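Long-range contact in putative cytoplasmic protein (Salmonella enterica subsp. enterica serovar Typhimurium, PDB 4J32), which probably acts as a type VI secretion amidase effector, a papain-like NlpC/P60 cysteine peptidase that hydrolyses peptidoglycan and is neutralised by the immunity protein Tai4: residues E21-F26 / L142-I147. Numbering follows the deposited sequence.
Sequences EAWLAF and LWNGSI
With CG anti to the backbone N (chi1 -164°), Trp23 swings its indole off helix 19-28 toward the end of strand 138-143, while Leu142, whose CG lies anti to its own carbonyl carbon (chi1 -57°), sends its branched end back along the ring toward the helix. The contact thus joins an N-terminal helix to an outermost strand of the four-stranded antiparallel sheet in this NlpC/P60, papain-like fold, and to the Asx turn that follows the strand. The indole and the leucine run antiparallel alongside one another, CZ3 of Trp23 standing 3.7 Å from CB of Leu142. Farther along, CD1 of Leu142 settles against the helix itself, 3.4 Å from the carbonyl O of Ala22, which accepts the helical bond from Phe26 N. The same methyl also packs on CB of Ala22 and CB of Phe26. Ala22, Phe26 and Leu142 are buried here, with Val64 of helix 57-67 against the first two and Ile125 of strand 124-131 against Leu142.

At its outer end the indole meets the turn. CB of Asn144 sits over one face of the six-membered ring in a CH-pi contact, 3.9 Å from the Trp23 ring centroid, and the amide lies almost parallel to the indole, the planes 10° apart. Near the plane of the ring, the backbone N of Trp143 and O of Ile147 approach its edge. No hydrogen bond links the two segments; the carbonyl oxygen of the Asn144 side chain is instead engaged by its own turn. This OD1 accepts from Ile147 N at 2.9 Å and from Ser146 N at 3.0 Å, the two donors arriving from opposite faces of the carbonyl plane, which helps hold the amide in place beside the indole while ND2 of Asn144 rests 3.7 Å from CZ2 of Trp23.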
loop_
_atom_site.group_PDB
_atom_site.type_symbol
_atom_site.label_atom_id
_atom_site.label_comp_id
_atom_site.label_asym_id
_atom_site.label_seq_id
_atom_site.Cartn_x
_atom_site.Cartn_y
_atom_site.Cartn_z
ATOM N N GLU A 21 7.892 -35.970 -24.899
ATOM C CA GLU A 21 6.954 -34.931 -25.376
ATOM C C GLU A 21 6.644 -33.893 -24.290
ATOM O O GLU A 21 6.445 -32.717 -24.589
ATOM C CB GLU A 21 5.660 -35.539 -25.888
ATOM C CG GLU A 21 5.806 -36.334 -27.160
ATOM C CD GLU A 21 4.497 -36.967 -27.550
ATOM O OE1 GLU A 21 4.258 -38.102 -27.095
ATOM O OE2 GLU A 21 3.716 -36.314 -28.293
ATOM N N ALA A 22 6.565 -34.337 -23.042
ATOM C CA ALA A 22 6.284 -33.417 -21.928
ATOM C C ALA A 22 7.421 -32.429 -21.734
ATOM O O ALA A 22 7.186 -31.238 -21.548
ATOM C CB ALA A 22 6.037 -34.211 -20.646
ATOM N N TRP A 23 8.655 -32.926 -21.821
ATOM C CA TRP A 23 9.866 -32.113 -21.616
ATOM C C TRP A 23 10.015 -31.086 -22.727
ATOM O O TRP A 23 10.335 -29.901 -22.470
ATOM C CB TRP A 23 11.097 -33.025 -21.561
ATOM C CG TRP A 23 12.346 -32.374 -20.969
ATOM C CD1 TRP A 23 13.410 -31.849 -21.660
ATOM C CD2 TRP A 23 12.642 -32.186 -19.571
ATOM N NE1 TRP A 23 14.354 -31.365 -20.784
ATOM C CE2 TRP A 23 13.913 -31.559 -19.497
ATOM C CE3 TRP A 23 11.974 -32.515 -18.376
ATOM C CZ2 TRP A 23 14.523 -31.226 -18.268
ATOM C CZ3 TRP A 23 12.590 -32.186 -17.144
ATOM C CH2 TRP A 23 13.857 -31.553 -17.114
ATOM N N LEU A 24 9.784 -31.527 -23.968
ATOM C CA LEU A 24 9.782 -30.616 -25.103
ATOM C C LEU A 24 8.730 -29.514 -24.928
ATOM O O LEU A 24 8.991 -28.328 -25.175
ATOM C CB LEU A 24 9.499 -31.421 -26.393
ATOM C CG LEU A 24 9.390 -30.750 -27.751
ATOM C CD1 LEU A 24 9.525 -31.854 -28.818
ATOM C CD2 LEU A 24 8.087 -29.957 -27.947
ATOM N N ALA A 25 7.520 -29.899 -24.568
ATOM C CA ALA A 25 6.432 -28.911 -24.467
ATOM C C ALA A 25 6.735 -27.890 -23.344
ATOM O O ALA A 25 6.553 -26.688 -23.508
ATOM C CB ALA A 25 5.100 -29.617 -24.191
ATOM N N PHE A 26 7.237 -28.390 -22.221
ATOM C CA PHE A 26 7.584 -27.502 -21.088
ATOM C C PHE A 26 8.554 -26.397 -21.513
ATOM O O PHE A 26 8.376 -25.228 -21.139
ATOM C CB PHE A 26 8.161 -28.297 -19.914
ATOM C CG PHE A 26 8.236 -27.481 -18.617
ATOM C CD1 PHE A 26 7.240 -27.592 -17.652
ATOM C CD2 PHE A 26 9.278 -26.562 -18.425
ATOM C CE1 PHE A 26 7.296 -26.831 -16.461
ATOM C CE2 PHE A 26 9.342 -25.780 -17.238
ATOM C CZ PHE A 26 8.345 -25.917 -16.281
ATOM N N LEU A 142 8.508 -30.626 -14.071
ATOM C CA LEU A 142 9.039 -31.879 -14.596
ATOM C C LEU A 142 10.435 -32.106 -14.051
ATOM O O LEU A 142 11.133 -31.161 -13.667
ATOM C CB LEU A 142 9.080 -31.870 -16.135
ATOM C CG LEU A 142 7.734 -31.616 -16.825
ATOM C CD1 LEU A 142 7.972 -31.676 -18.306
ATOM C CD2 LEU A 142 6.705 -32.658 -16.421
ATOM N N TRP A 143 10.817 -33.375 -14.013
ATOM C CA TRP A 143 12.075 -33.820 -13.442
ATOM C C TRP A 143 12.631 -34.884 -14.373
ATOM O O TRP A 143 11.922 -35.845 -14.722
ATOM C CB TRP A 143 11.802 -34.374 -12.021
ATOM C CG TRP A 143 12.928 -35.136 -11.399
ATOM C CD1 TRP A 143 13.058 -36.502 -11.330
ATOM C CD2 TRP A 143 14.087 -34.592 -10.754
ATOM N NE1 TRP A 143 14.227 -36.834 -10.665
ATOM C CE2 TRP A 143 14.870 -35.681 -10.303
ATOM C CE3 TRP A 143 14.526 -33.286 -10.490
ATOM C CZ2 TRP A 143 16.080 -35.504 -9.621
ATOM C CZ3 TRP A 143 15.728 -33.112 -9.812
ATOM C CH2 TRP A 143 16.484 -34.217 -9.382
ATOM N N ASN A 144 13.888 -34.729 -14.791
ATOM C CA ASN A 144 14.448 -35.685 -15.754
ATOM C C ASN A 144 15.402 -36.718 -15.147
ATOM O O ASN A 144 16.172 -37.365 -15.879
ATOM C CB ASN A 144 15.123 -34.942 -16.921
ATOM C CG ASN A 144 16.445 -34.313 -16.514
ATOM O OD1 ASN A 144 16.814 -34.327 -15.333
ATOM N ND2 ASN A 144 17.163 -33.759 -17.488
ATOM N N GLY A 145 15.357 -36.876 -13.823
ATOM C CA GLY A 145 16.289 -37.753 -13.108
ATOM C C GLY A 145 17.488 -37.037 -12.499
ATOM O O GLY A 145 18.189 -37.594 -11.656
ATOM N N SER A 146 17.713 -35.800 -12.934
ATOM C CA SER A 146 18.858 -34.991 -12.517
ATOM C C SER A 146 18.475 -33.563 -12.123
ATOM O O SER A 146 19.036 -33.015 -11.178
ATOM C CB SER A 146 19.875 -34.888 -13.660
ATOM O OG SER A 146 20.302 -36.168 -14.067
ATOM N N ILE A 147 17.554 -32.950 -12.870
ATOM C CA ILE A 147 17.235 -31.513 -12.726
ATOM C C ILE A 147 15.754 -31.297 -13.037
ATOM O O ILE A 147 15.141 -32.132 -13.718
ATOM C CB ILE A 147 18.075 -30.590 -13.690
ATOM C CG1 ILE A 147 17.786 -30.926 -15.172
ATOM C CG2 ILE A 147 19.570 -30.642 -13.359
ATOM C CD1 ILE A 147 18.214 -29.854 -16.197
#